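Local coordinates for uncharacterized protein (Ruminococcus gnavus, PDB 4QAN), which is of unknown function but adopts a cystatin-like fold as a divergent member of the NTF2-like superfamily and can bind a metal ion, at residues A[48-58]-A[162-173]; A[72-80]-A[265-273]. All blocks are in the same frame, centred on the assembly; numbering follows the deposited sequence.

From the N terminus, the chain runs through helix 43-48 into residues 48-58, the first half of interaction 1, and then past helix 61-67 to the loop 72-80, the first half of interaction 2. After helix 87-108 the chain enters the antiparallel sheet, where 162-173 closes the loop of interaction 1 across 103 intervening residues. Residues 265-273 on helix 254-275 close the longer loop of interaction 2, across 184. The two loops cross, since the segments alternate along the chain. Interaction 1 fastens helix 52-58 to the first sheet; interaction 2 ties the loop 72-80 to a helix of the second half of the chain. Their centres lie 21 Å apart, and T80 packs on A56 and L57.

Interaction 1: residues A[48-58]-A[162-173]; sequences RGCAIDETALQ and VQYEKNWKIHSL
C50 and I170 form a single beta bridge, held by backbone bonds from I170 to the flanking G49 and A51. I170 N meets G49 O at 3.0 Å, in the carbonyl plane and nearly straight (166°); A51 N reaches I170 O at 3.1 Å from above its carbonyl plane.

The charged contacts centre on K169. Its ammonium makes a salt bridge through a weak hydrogen bond to E54, NZ to OE2 3.1 Å, and gives another weak bond to R48 O. A water bonded weakly to K169 NZ donates to E54 OE1 (2.7 Å), so both carboxylate oxygens are engaged. A51 is the N-cap, its carbonyl accepting from T55 N and T55 OG1. H171 ND1 gives T55 OG1 a weak bond near the imidazole plane.

Y164 carries most of the apolar packing, and A51 CB adds a contact with V162 CG1. E54 CB sits over one ring face, 3.9 Å from the centroid, in a CH-pi contact. Q58 lies obliquely beside the ring, its CB 3.6 Å from Y164 CE1. Y164 OH is hydrogen-bonded to L136 O, outside the two segments. A serine in place of Y164 would probably leave E54 CB without the ring face beneath it, open a gap beside Q58 and cost L136 O its hydroxyl partner.

The whole joins helix 52-58 to the hairpin of strands 153-164 and 167-172, with helix 27-39 packing on C50 and I170 and helix 87-108 on C50 and T55.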
loop_
_atom_site.group_PDB
_atom_site.type_symbol
_atom_site.label_atom_id
_atom_site.label_comp_id
_atom_site.label_asym_id
_atom_site.label_seq_id
_atom_site.Cartn_x
_atom_site.Cartn_y
_atom_site.Cartn_z
ATOM N N ARG A 48 -10.472 -6.658 6.757
ATOM C CA ARG A 48 -10.615 -8.088 6.513
ATOM C C ARG A 48 -11.607 -8.407 5.385
ATOM O O ARG A 48 -11.498 -9.457 4.744
ATOM C CB ARG A 48 -11.049 -8.782 7.803
ATOM C CG ARG A 48 -10.009 -8.669 8.913
ATOM C CD ARG A 48 -10.654 -8.691 10.288
ATOM N NE ARG A 48 -9.654 -8.714 11.360
ATOM C CZ ARG A 48 -9.240 -9.804 12.005
ATOM N NH1 ARG A 48 -9.713 -11.014 11.708
ATOM N NH2 ARG A 48 -8.337 -9.676 12.967
ATOM N N GLY A 49 -12.560 -7.503 5.150
ATOM C CA GLY A 49 -13.518 -7.643 4.069
ATOM C C GLY A 49 -13.063 -7.150 2.711
ATOM O O GLY A 49 -13.786 -7.317 1.724
ATOM N N CYS A 50 -11.890 -6.514 2.659
ATOM C CA CYS A 50 -11.314 -6.034 1.411
ATOM C C CYS A 50 -10.454 -7.109 0.755
ATOM O O CYS A 50 -9.935 -7.993 1.427
ATOM C CB CYS A 50 -10.458 -4.782 1.667
ATOM S SG CYS A 50 -11.339 -3.400 2.451
ATOM N N ALA A 51 -10.270 -7.006 -0.557
ATOM C CA ALA A 51 -9.498 -7.998 -1.310
ATOM C C ALA A 51 -8.003 -7.632 -1.351
ATOM O O ALA A 51 -7.432 -7.470 -2.427
ATOM C CB ALA A 51 -10.055 -8.125 -2.723
ATOM N N ILE A 52 -7.372 -7.536 -0.181
ATOM C CA ILE A 52 -5.981 -7.122 -0.097
ATOM C C ILE A 52 -5.021 -8.185 -0.677
ATOM O O ILE A 52 -4.252 -7.880 -1.598
ATOM C CB ILE A 52 -5.572 -6.703 1.338
ATOM C CG1 ILE A 52 -6.377 -5.468 1.766
ATOM C CG2 ILE A 52 -4.090 -6.358 1.382
ATOM C CD1 ILE A 52 -6.346 -5.154 3.249
ATOM N N ASP A 53 -5.050 -9.400 -0.134
ATOM C CA ASP A 53 -4.138 -10.457 -0.591
ATOM C C ASP A 53 -4.511 -10.979 -1.984
ATOM O O ASP A 53 -3.646 -11.307 -2.783
ATOM C CB ASP A 53 -4.099 -11.629 0.395
ATOM C CG ASP A 53 -3.499 -11.260 1.735
ATOM O OD1 ASP A 53 -2.638 -10.362 1.802
ATOM O OD2 ASP A 53 -3.895 -11.888 2.737
ATOM N N GLU A 54 -5.802 -11.054 -2.266
ATOM C CA GLU A 54 -6.272 -11.652 -3.506
ATOM C C GLU A 54 -5.911 -10.735 -4.678
ATOM O O GLU A 54 -5.301 -11.178 -5.642
ATOM C CB GLU A 54 -7.780 -11.942 -3.455
ATOM C CG GLU A 54 -8.230 -12.823 -2.290
ATOM C CD GLU A 54 -8.544 -12.047 -1.014
ATOM O OE1 GLU A 54 -8.137 -10.866 -0.905
ATOM O OE2 GLU A 54 -9.215 -12.624 -0.123
ATOM N N THR A 55 -6.243 -9.454 -4.574
ATOM C CA THR A 55 -5.849 -8.485 -5.600
ATOM C C THR A 55 -4.326 -8.441 -5.730
ATOM O O THR A 55 -3.791 -8.509 -6.836
ATOM C CB THR A 55 -6.385 -7.078 -5.289
ATOM O OG1 THR A 55 -7.816 -7.112 -5.217
ATOM C CG2 THR A 55 -5.956 -6.068 -6.350
ATOM N N ALA A 56 -3.624 -8.341 -4.607
ATOM C CA ALA A 56 -2.160 -8.217 -4.644
ATOM C C ALA A 56 -1.477 -9.386 -5.391
ATOM O O ALA A 56 -0.536 -9.174 -6.143
ATOM C CB ALA A 56 -1.597 -8.083 -3.236
ATOM N N LEU A 57 -1.973 -10.602 -5.201
ATOM C CA LEU A 57 -1.401 -11.784 -5.859
ATOM C C LEU A 57 -1.914 -12.061 -7.290
ATOM O O LEU A 57 -1.238 -12.760 -8.049
ATOM C CB LEU A 57 -1.626 -13.020 -4.989
ATOM C CG LEU A 57 -0.960 -12.961 -3.606
ATOM C CD1 LEU A 57 -1.537 -14.033 -2.683
ATOM C CD2 LEU A 57 0.548 -13.097 -3.729
ATOM N N GLN A 58 -3.060 -11.480 -7.666
ATOM C CA GLN A 58 -3.758 -11.830 -8.916
ATOM C C GLN A 58 -3.864 -10.719 -9.968
ATOM O O GLN A 58 -4.013 -11.011 -11.158
ATOM C CB GLN A 58 -5.182 -12.304 -8.598
ATOM C CG GLN A 58 -5.264 -13.450 -7.609
ATOM C CD GLN A 58 -4.721 -14.723 -8.193
ATOM O OE1 GLN A 58 -5.349 -15.328 -9.063
ATOM N NE2 GLN A 58 -3.546 -15.139 -7.730
ATOM N N VAL A 162 -15.592 -8.443 -5.685
ATOM C CA VAL A 162 -14.814 -9.339 -6.538
ATOM C C VAL A 162 -14.840 -10.762 -5.991
ATOM O O VAL A 162 -14.904 -10.958 -4.782
ATOM C CB VAL A 162 -13.374 -8.804 -6.745
ATOM C CG1 VAL A 162 -12.563 -8.827 -5.456
ATOM C CG2 VAL A 162 -12.670 -9.578 -7.846
ATOM N N GLN A 163 -14.848 -11.745 -6.893
ATOM C CA GLN A 163 -14.776 -13.150 -6.506
ATOM C C GLN A 163 -13.472 -13.795 -6.977
ATOM O O GLN A 163 -13.076 -13.661 -8.152
ATOM C CB GLN A 163 -15.960 -13.941 -7.073
ATOM C CG GLN A 163 -16.148 -15.296 -6.403
ATOM C CD GLN A 163 -17.098 -16.209 -7.167
ATOM O OE1 GLN A 163 -16.964 -16.387 -8.378
ATOM N NE2 GLN A 163 -18.058 -16.797 -6.460
ATOM N N TYR A 164 -12.808 -14.476 -6.043
ATOM C CA TYR A 164 -11.679 -15.341 -6.353
ATOM C C TYR A 164 -11.921 -16.678 -5.679
ATOM O O TYR A 164 -12.252 -16.721 -4.498
ATOM C CB TYR A 164 -10.372 -14.775 -5.820
ATOM C CG TYR A 164 -9.935 -13.450 -6.388
ATOM C CD1 TYR A 164 -9.120 -13.380 -7.516
ATOM C CD2 TYR A 164 -10.301 -12.265 -5.771
ATOM C CE1 TYR A 164 -8.692 -12.155 -8.016
ATOM C CE2 TYR A 164 -9.888 -11.042 -6.266
ATOM C CZ TYR A 164 -9.080 -10.987 -7.383
ATOM O OH TYR A 164 -8.677 -9.749 -7.849
ATOM N N GLU A 165 -11.739 -17.757 -6.434
ATOM C CA GLU A 165 -11.914 -19.122 -5.933
ATOM C C GLU A 165 -13.197 -19.285 -5.123
ATOM O O GLU A 165 -13.205 -19.892 -4.048
ATOM C CB GLU A 165 -10.689 -19.550 -5.119
ATOM C CG GLU A 165 -9.377 -19.311 -5.850
ATOM C CD GLU A 165 -8.325 -20.366 -5.562
ATOM O OE1 GLU A 165 -8.445 -21.493 -6.098
ATOM O OE2 GLU A 165 -7.365 -20.059 -4.817
ATOM N N LYS A 166 -14.282 -18.739 -5.661
ATOM C CA LYS A 166 -15.626 -18.913 -5.103
ATOM C C LYS A 166 -15.852 -18.140 -3.798
ATOM O O LYS A 166 -16.805 -18.414 -3.080
ATOM C CB LYS A 166 -15.941 -20.407 -4.912
ATOM C CG LYS A 166 -15.274 -21.331 -5.933
ATOM C CD LYS A 166 -16.012 -22.647 -6.117
ATOM C CE LYS A 166 -16.791 -22.649 -7.423
ATOM N NZ LYS A 166 -17.564 -23.907 -7.606
ATOM N N ASN A 167 -14.987 -17.169 -3.499
ATOM C CA ASN A 167 -15.114 -16.367 -2.275
ATOM C C ASN A 167 -15.112 -14.889 -2.595
ATOM O O ASN A 167 -14.221 -14.412 -3.294
ATOM C CB ASN A 167 -13.953 -16.646 -1.332
ATOM C CG ASN A 167 -13.975 -18.051 -0.784
ATOM O OD1 ASN A 167 -15.038 -18.649 -0.597
ATOM N ND2 ASN A 167 -12.794 -18.588 -0.515
ATOM N N TRP A 168 -16.089 -14.164 -2.064
ATOM C CA TRP A 168 -16.245 -12.745 -2.386
ATOM C C TRP A 168 -15.520 -11.821 -1.418
ATOM O O TRP A 168 -15.392 -12.112 -0.229
ATOM C CB TRP A 168 -17.721 -12.370 -2.433
ATOM C CG TRP A 168 -18.422 -12.984 -3.600
ATOM C CD1 TRP A 168 -19.044 -14.197 -3.647
ATOM C CD2 TRP A 168 -18.557 -12.410 -4.899
ATOM N NE1 TRP A 168 -19.565 -14.412 -4.897
ATOM C CE2 TRP A 168 -19.278 -13.328 -5.687
ATOM C CE3 TRP A 168 -18.144 -11.196 -5.471
ATOM C CZ2 TRP A 168 -19.597 -13.076 -7.015
ATOM C CZ3 TRP A 168 -18.462 -10.948 -6.791
ATOM C CH2 TRP A 168 -19.181 -11.886 -7.550
ATOM N N LYS A 169 -15.032 -10.708 -1.959
ATOM C CA LYS A 169 -14.553 -9.604 -1.153
ATOM C C LYS A 169 -14.806 -8.282 -1.862
ATOM O O LYS A 169 -15.080 -8.241 -3.059
ATOM C CB LYS A 169 -13.067 -9.777 -0.827
ATOM C CG LYS A 169 -12.809 -10.853 0.223
ATOM C CD LYS A 169 -11.606 -10.521 1.071
ATOM C CE LYS A 169 -11.318 -11.625 2.061
ATOM N NZ LYS A 169 -9.966 -11.415 2.633
ATOM N N ILE A 170 -14.736 -7.193 -1.110
ATOM C CA ILE A 170 -14.895 -5.878 -1.699
ATOM C C ILE A 170 -13.561 -5.429 -2.271
ATOM O O ILE A 170 -12.606 -5.293 -1.529
ATOM C CB ILE A 170 -15.331 -4.846 -0.654
ATOM C CG1 ILE A 170 -16.665 -5.258 -0.024
ATOM C CG2 ILE A 170 -15.403 -3.457 -1.278
ATOM C CD1 ILE A 170 -17.764 -5.570 -1.014
ATOM N N HIS A 171 -13.505 -5.207 -3.584
ATOM C CA HIS A 171 -12.317 -4.631 -4.223
ATOM C C HIS A 171 -12.250 -3.127 -4.011
ATOM O O HIS A 171 -11.156 -2.554 -3.877
ATOM C CB HIS A 171 -12.312 -4.900 -5.730
ATOM C CG HIS A 171 -11.185 -4.225 -6.440
ATOM N ND1 HIS A 171 -9.868 -4.574 -6.232
ATOM C CD2 HIS A 171 -11.169 -3.189 -7.307
ATOM C CE1 HIS A 171 -9.088 -3.797 -6.959
ATOM N NE2 HIS A 171 -9.853 -2.947 -7.621
ATOM N N SER A 172 -13.406 -2.474 -4.036
ATOM C CA SER A 172 -13.460 -1.036 -3.819
ATOM C C SER A 172 -14.765 -0.618 -3.185
ATOM O O SER A 172 -15.814 -1.184 -3.489
ATOM C CB SER A 172 -13.259 -0.290 -5.132
ATOM O OG SER A 172 -13.097 1.100 -4.915
ATOM N N LEU A 173 -14.681 0.362 -2.292
ATOM C CA LEU A 173 -15.847 0.943 -1.614
ATOM C C LEU A 173 -16.435 2.090 -2.433
ATOM O O LEU A 173 -17.381 2.748 -2.003
ATOM C CB LEU A 173 -15.451 1.470 -0.227
ATOM C CG LEU A 173 -15.425 0.438 0.900
ATOM C CD1 LEU A 173 -14.196 -0.466 0.828
ATOM C CD2 LEU A 173 -15.488 1.166 2.232
HETATM O O HOH W 1 -7.314 -10.022 1.551
#

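Interaction 2: residues A[72-80]-A[265-273]; sequences QLIDLPAPT and KELKTMLYG
K268 reaches the loop at I74 and L76 with CG anti to the backbone N (chi1 -178°) and a bend further out at chi3 (68°), which brings NZ to their carbonyls. K265 instead runs fully extended beyond CG and reaches D75 at its end. The K268 ammonium donates to I74 O at 2.9 Å and to L76 O at 2.7 Å, in both cases from well above the carbonyl plane, and a salt bridge to E93 of helix 87-108 gives it a third partner. K265 NZ forms a salt bridge with D75 OD1 at 3.2 Å, meeting the carboxylate on its anti side, while its CE lies close to I74 O.

Residues 73-75 form a short 3-10 segment in the connection between helices 61-67 and 87-108, and it packs on helix 254-275; the chain then passes P77 to P79, the centre of an inverse gamma turn.

Y272, one turn beyond K268 on the helix, carries the apolar part. L73 CG lies 3.8 Å from its CE2, and I74 CG2 is equally far from CD2; the same methyl also touches T269 OG1, which is bonded to K265 O. P79 CD approaches Y272 OH near the ring plane, at 3.3 Å. K268 CG lies over one face of the ring, offset toward the rim. A water at the ring edge, in its plane, lies 2.6 Å from Y272 OH and 2.7 Å from L76 O.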
loop_
_atom_site.group_PDB
_atom_site.type_symbol
_atom_site.label_atom_id
_atom_site.label_comp_id
_atom_site.label_asym_id
_atom_site.label_seq_id
_atom_site.Cartn_x
_atom_site.Cartn_y
_atom_site.Cartn_z
ATOM N N GLN A 72 0.514 7.421 -13.311
ATOM C CA GLN A 72 1.931 7.147 -13.513
ATOM C C GLN A 72 2.296 5.990 -12.602
ATOM O O GLN A 72 1.624 5.738 -11.604
ATOM C CB GLN A 72 2.829 8.374 -13.339
ATOM C CG GLN A 72 2.870 8.998 -11.962
ATOM C CD GLN A 72 3.796 10.204 -11.923
ATOM O OE1 GLN A 72 4.223 10.709 -12.965
ATOM N NE2 GLN A 72 4.113 10.673 -10.717
ATOM N N LEU A 73 3.331 5.263 -13.000
ATOM C CA LEU A 73 3.679 3.972 -12.410
ATOM C C LEU A 73 3.931 4.030 -10.901
ATOM O O LEU A 73 3.431 3.183 -10.174
ATOM C CB LEU A 73 4.893 3.385 -13.151
ATOM C CG LEU A 73 5.292 1.962 -12.783
ATOM C CD1 LEU A 73 4.183 0.997 -13.159
ATOM C CD2 LEU A 73 6.580 1.583 -13.478
ATOM N N ILE A 74 4.672 5.033 -10.418
ATOM C CA ILE A 74 4.917 5.154 -8.969
ATOM C C ILE A 74 3.663 5.412 -8.146
ATOM O O ILE A 74 3.726 5.306 -6.927
ATOM C CB ILE A 74 5.936 6.246 -8.561
ATOM C CG1 ILE A 74 5.636 7.569 -9.265
ATOM C CG2 ILE A 74 7.369 5.791 -8.791
ATOM C CD1 ILE A 74 6.087 8.764 -8.454
ATOM N N ASP A 75 2.537 5.745 -8.785
ATOM C CA ASP A 75 1.266 5.908 -8.068
ATOM C C ASP A 75 0.451 4.618 -7.972
ATOM O O ASP A 75 -0.587 4.592 -7.319
ATOM C CB ASP A 75 0.425 7.028 -8.693
ATOM C CG ASP A 75 1.090 8.405 -8.570
ATOM O OD1 ASP A 75 1.898 8.613 -7.641
ATOM O OD2 ASP A 75 0.807 9.282 -9.404
ATOM N N LEU A 76 0.915 3.547 -8.608
ATOM C CA LEU A 76 0.277 2.238 -8.471
ATOM C C LEU A 76 1.111 1.306 -7.575
ATOM O O LEU A 76 2.342 1.354 -7.631
ATOM C CB LEU A 76 0.081 1.594 -9.849
ATOM C CG LEU A 76 -1.037 2.197 -10.715
ATOM C CD1 LEU A 76 -1.060 1.575 -12.105
ATOM C CD2 LEU A 76 -2.404 2.053 -10.057
ATOM N N PRO A 77 0.447 0.441 -6.768
ATOM C CA PRO A 77 1.173 -0.526 -5.923
ATOM C C PRO A 77 2.097 -1.455 -6.713
ATOM O O PRO A 77 1.870 -1.697 -7.898
ATOM C CB PRO A 77 0.053 -1.352 -5.252
ATOM C CG PRO A 77 -1.167 -0.500 -5.324
ATOM C CD PRO A 77 -1.015 0.373 -6.553
ATOM N N ALA A 78 3.127 -1.965 -6.049
ATOM C CA ALA A 78 4.160 -2.781 -6.701
ATOM C C ALA A 78 3.556 -4.024 -7.328
ATOM O O ALA A 78 2.521 -4.495 -6.845
ATOM C CB ALA A 78 5.235 -3.171 -5.688
ATOM N N PRO A 79 4.197 -4.564 -8.397
ATOM C CA PRO A 79 3.700 -5.700 -9.169
ATOM C C PRO A 79 3.933 -7.091 -8.523
ATOM O O PRO A 79 4.640 -7.952 -9.068
ATOM C CB PRO A 79 4.454 -5.558 -10.497
ATOM C CG PRO A 79 5.752 -4.963 -10.101
ATOM C CD PRO A 79 5.396 -3.975 -9.031
ATOM N N THR A 80 3.294 -7.294 -7.377
ATOM C CA THR A 80 3.452 -8.509 -6.598
ATOM C C THR A 80 2.908 -9.731 -7.334
ATOM O O THR A 80 3.426 -10.826 -7.170
ATOM C CB THR A 80 2.778 -8.370 -5.219
ATOM O OG1 THR A 80 3.596 -7.543 -4.390
ATOM C CG2 THR A 80 2.585 -9.711 -4.535
ATOM N N LYS A 265 5.587 3.155 -0.283
ATOM C CA LYS A 265 5.619 3.900 -1.514
ATOM C C LYS A 265 6.984 4.509 -1.785
ATOM O O LYS A 265 7.440 4.461 -2.935
ATOM C CB LYS A 265 4.565 4.997 -1.514
ATOM C CG LYS A 265 4.384 5.576 -2.898
ATOM C CD LYS A 265 3.285 6.601 -2.970
ATOM C CE LYS A 265 3.180 7.087 -4.407
ATOM N NZ LYS A 265 2.192 8.169 -4.521
ATOM N N GLU A 266 7.610 5.097 -0.755
ATOM C CA GLU A 266 8.959 5.710 -0.884
ATOM C C GLU A 266 10.011 4.658 -1.203
ATOM O O GLU A 266 10.953 4.909 -1.971
ATOM C CB GLU A 266 9.447 6.372 0.425
ATOM C CG GLU A 266 8.788 7.659 0.900
ATOM C CD GLU A 266 9.315 8.119 2.291
ATOM O OE1 GLU A 266 10.555 8.378 2.502
ATOM O OE2 GLU A 266 8.458 8.239 3.202
ATOM N N LEU A 267 9.876 3.503 -0.564
ATOM C CA LEU A 267 10.786 2.387 -0.771
ATOM C C LEU A 267 10.654 1.881 -2.211
ATOM O O LEU A 267 11.642 1.856 -2.966
ATOM C CB LEU A 267 10.506 1.285 0.259
ATOM C CG LEU A 267 11.220 -0.071 0.154
ATOM C CD1 LEU A 267 12.678 0.078 -0.225
ATOM C CD2 LEU A 267 11.098 -0.860 1.455
ATOM N N LYS A 268 9.431 1.538 -2.601
ATOM C CA LYS A 268 9.111 1.209 -3.997
ATOM C C LYS A 268 9.717 2.195 -4.980
ATOM O O LYS A 268 10.297 1.824 -6.007
ATOM C CB LYS A 268 7.600 1.202 -4.205
ATOM C CG LYS A 268 7.183 0.828 -5.624
ATOM C CD LYS A 268 5.706 1.035 -5.884
ATOM C CE LYS A 268 5.334 2.501 -5.869
ATOM N NZ LYS A 268 3.854 2.655 -5.852
ATOM N N THR A 269 9.592 3.465 -4.640
ATOM C CA THR A 269 10.041 4.510 -5.496
ATOM C C THR A 269 11.562 4.439 -5.654
ATOM O O THR A 269 12.090 4.623 -6.753
ATOM C CB THR A 269 9.542 5.859 -4.958
ATOM O OG1 THR A 269 8.107 5.862 -5.013
ATOM C CG2 THR A 269 10.091 7.015 -5.776
HETATM N N MSE A 270 12.246 4.135 -4.558
HETATM C CA MSE A 270 13.694 3.985 -4.552
HETATM C C MSE A 270 14.086 2.807 -5.422
HETATM O O MSE A 270 14.955 2.931 -6.273
HETATM C CB MSE A 270 14.202 3.843 -3.114
HETATM C CG MSE A 270 15.719 3.662 -3.149
HETATM SE SE MSE A 270 16.545 3.462 -1.386
HETATM C CE MSE A 270 16.181 1.541 -1.135
ATOM N N LEU A 271 13.445 1.662 -5.234
ATOM C CA LEU A 271 13.742 0.497 -6.060
ATOM C C LEU A 271 13.498 0.791 -7.546
ATOM O O LEU A 271 14.291 0.367 -8.402
ATOM C CB LEU A 271 12.912 -0.716 -5.624
ATOM C CG LEU A 271 13.012 -1.123 -4.155
ATOM C CD1 LEU A 271 12.060 -2.262 -3.877
ATOM C CD2 LEU A 271 14.433 -1.495 -3.757
ATOM N N TYR A 272 12.421 1.522 -7.858
ATOM C CA TYR A 272 12.116 1.858 -9.251
ATOM C C TYR A 272 13.232 2.742 -9.801
ATOM O O TYR A 272 13.570 2.667 -10.989
ATOM C CB TYR A 272 10.755 2.556 -9.371
ATOM C CG TYR A 272 9.524 1.647 -9.268
ATOM C CD1 TYR A 272 9.615 0.308 -8.855
ATOM C CD2 TYR A 272 8.270 2.140 -9.586
ATOM C CE1 TYR A 272 8.485 -0.484 -8.772
ATOM C CE2 TYR A 272 7.135 1.357 -9.484
ATOM C CZ TYR A 272 7.247 0.053 -9.084
ATOM O OH TYR A 272 6.112 -0.705 -9.010
ATOM N N GLY A 273 13.829 3.556 -8.937
ATOM C CA GLY A 273 14.976 4.386 -9.336
ATOM C C GLY A 273 16.159 3.558 -9.825
ATOM O O GLY A 273 16.786 3.888 -10.841
HETATM O O HOH W 2 3.799 0.344 -9.647
#